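Local coordinates for protein STING-associated CdnE c-di-GMP synthase (Flavobacteriaceae, PDB 6WT8) that synthesises the cyclic dinucleotide c-di-GMP, probably as the signal that a partner STING receptor senses in CBASS anti-phage defence, at residues 314-317 and 318-321. Residues are numbered along the deposited sequence; the frame is centred on the assembly and turned at random.
Sequences SNKS and YRDN
Lys316 runs out extended, with CG trans to the main-chain N (chi1 -179°), and only its last torsion bends, bringing NZ round to Asp320, whose CG lies beside its own backbone N (chi1 -80°). The two meet in an i to i+4 salt bridge, Lys316 NZ to Asp320 OD2, 2.6 Å, made on the syn lone pair of OD2. A water ties Asp320 OD1 to Arg319: it donates to Asp320 OD1 (2.8 Å), accepts from Arg319 NE (3.0 Å) and takes a weak bond from Lys316 NZ. An alanine in place of Asp320 would probably leave the ammonium of Lys316 without its charged mate and the water without its acceptor. All this decorates the short surface helix 316-320, which follows straight after helix 300-314. Asn315 is its N-cap: Asn315 OD1 accepts from Tyr318 N at 3.1 Å, the donor standing well above the carbonyl plane. Lys316 CA lies over one face of the Arg319 guanidinium, toward its rim, while Arg319 NH1 bonds back to Ile312 O in the preceding helix. One turn on from Ser317, Asn321 ND2 gives Ser317 O a nearly straight bond (2.8 Å, 165°), with the acceptor close to the Asn321 amide plane.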
loop_
_atom_site.group_PDB
_atom_site.type_symbol
_atom_site.label_atom_id
_atom_site.label_comp_id
_atom_site.label_asym_id
_atom_site.label_seq_id
_atom_site.Cartn_x
_atom_site.Cartn_y
_atom_site.Cartn_z
ATOM N N SER A 314 3.224 1.649 -25.130
ATOM C CA SER A 314 2.979 2.076 -26.514
ATOM C C SER A 314 2.159 3.347 -26.634
ATOM O O SER A 314 2.236 4.009 -27.675
ATOM C CB SER A 314 2.301 0.947 -27.313
ATOM O OG SER A 314 0.996 0.758 -26.855
ATOM N N ASN A 315 1.380 3.712 -25.632
ATOM C CA ASN A 315 0.385 4.775 -25.781
ATOM C C ASN A 315 0.699 5.900 -24.801
ATOM O O ASN A 315 0.400 5.796 -23.605
ATOM C CB ASN A 315 -0.997 4.194 -25.552
ATOM C CG ASN A 315 -2.089 5.158 -25.848
ATOM O OD1 ASN A 315 -1.936 6.385 -25.734
ATOM N ND2 ASN A 315 -3.255 4.609 -26.194
ATOM N N LYS A 316 1.275 7.007 -25.325
ATOM C CA LYS A 316 1.739 8.095 -24.461
ATOM C C LYS A 316 0.577 8.770 -23.746
ATOM O O LYS A 316 0.652 8.983 -22.539
ATOM C CB LYS A 316 2.536 9.146 -25.287
ATOM C CG LYS A 316 3.073 10.295 -24.406
ATOM C CD LYS A 316 3.773 11.305 -25.318
ATOM C CE LYS A 316 4.560 12.385 -24.585
ATOM N NZ LYS A 316 4.138 12.626 -23.206
ATOM N N SER A 317 -0.506 9.142 -24.458
ATOM C CA SER A 317 -1.583 9.861 -23.758
ATOM C C SER A 317 -2.215 8.997 -22.678
ATOM O O SER A 317 -2.570 9.496 -21.596
ATOM C CB SER A 317 -2.653 10.371 -24.746
ATOM O OG SER A 317 -3.311 9.300 -25.390
ATOM N N TYR A 318 -2.329 7.691 -22.927
ATOM C CA TYR A 318 -2.826 6.779 -21.902
ATOM C C TYR A 318 -1.900 6.767 -20.690
ATOM O O TYR A 318 -2.345 6.918 -19.538
ATOM C CB TYR A 318 -2.947 5.375 -22.489
ATOM C CG TYR A 318 -3.470 4.379 -21.507
ATOM C CD1 TYR A 318 -4.774 4.461 -21.051
ATOM C CD2 TYR A 318 -2.666 3.385 -20.995
ATOM C CE1 TYR A 318 -5.259 3.555 -20.116
ATOM C CE2 TYR A 318 -3.141 2.482 -20.077
ATOM C CZ TYR A 318 -4.429 2.573 -19.650
ATOM O OH TYR A 318 -4.882 1.663 -18.736
ATOM N N ARG A 319 -0.591 6.564 -20.910
ATOM C CA ARG A 319 0.240 6.439 -19.716
ATOM C C ARG A 319 0.331 7.761 -18.976
ATOM O O ARG A 319 0.382 7.773 -17.737
ATOM C CB ARG A 319 1.617 5.900 -20.092
ATOM C CG ARG A 319 2.729 6.848 -20.157
ATOM C CD ARG A 319 4.053 6.147 -20.532
ATOM N NE ARG A 319 4.681 6.993 -21.527
ATOM C CZ ARG A 319 4.851 6.715 -22.819
ATOM N NH1 ARG A 319 4.480 5.565 -23.366
ATOM N NH2 ARG A 319 5.399 7.637 -23.589
ATOM N N ASP A 320 0.262 8.872 -19.700
ATOM C CA ASP A 320 0.438 10.164 -19.061
ATOM C C ASP A 320 -0.712 10.521 -18.138
ATOM O O ASP A 320 -0.567 11.446 -17.318
ATOM C CB ASP A 320 0.588 11.242 -20.129
ATOM C CG ASP A 320 1.977 11.292 -20.696
ATOM O OD1 ASP A 320 2.884 10.611 -20.159
ATOM O OD2 ASP A 320 2.153 11.995 -21.714
ATOM N N ASN A 321 -1.844 9.831 -18.224
ATOM C CA ASN A 321 -2.995 10.199 -17.414
ATOM C C ASN A 321 -3.308 9.193 -16.309
ATOM O O ASN A 321 -4.327 9.324 -15.631
ATOM C CB ASN A 321 -4.195 10.413 -18.351
ATOM C CG ASN A 321 -4.093 11.756 -19.073
ATOM O OD1 ASN A 321 -4.374 12.801 -18.484
ATOM N ND2 ASN A 321 -3.587 11.741 -20.303
HETATM O O HOH W 1 5.150 9.913 -21.571
#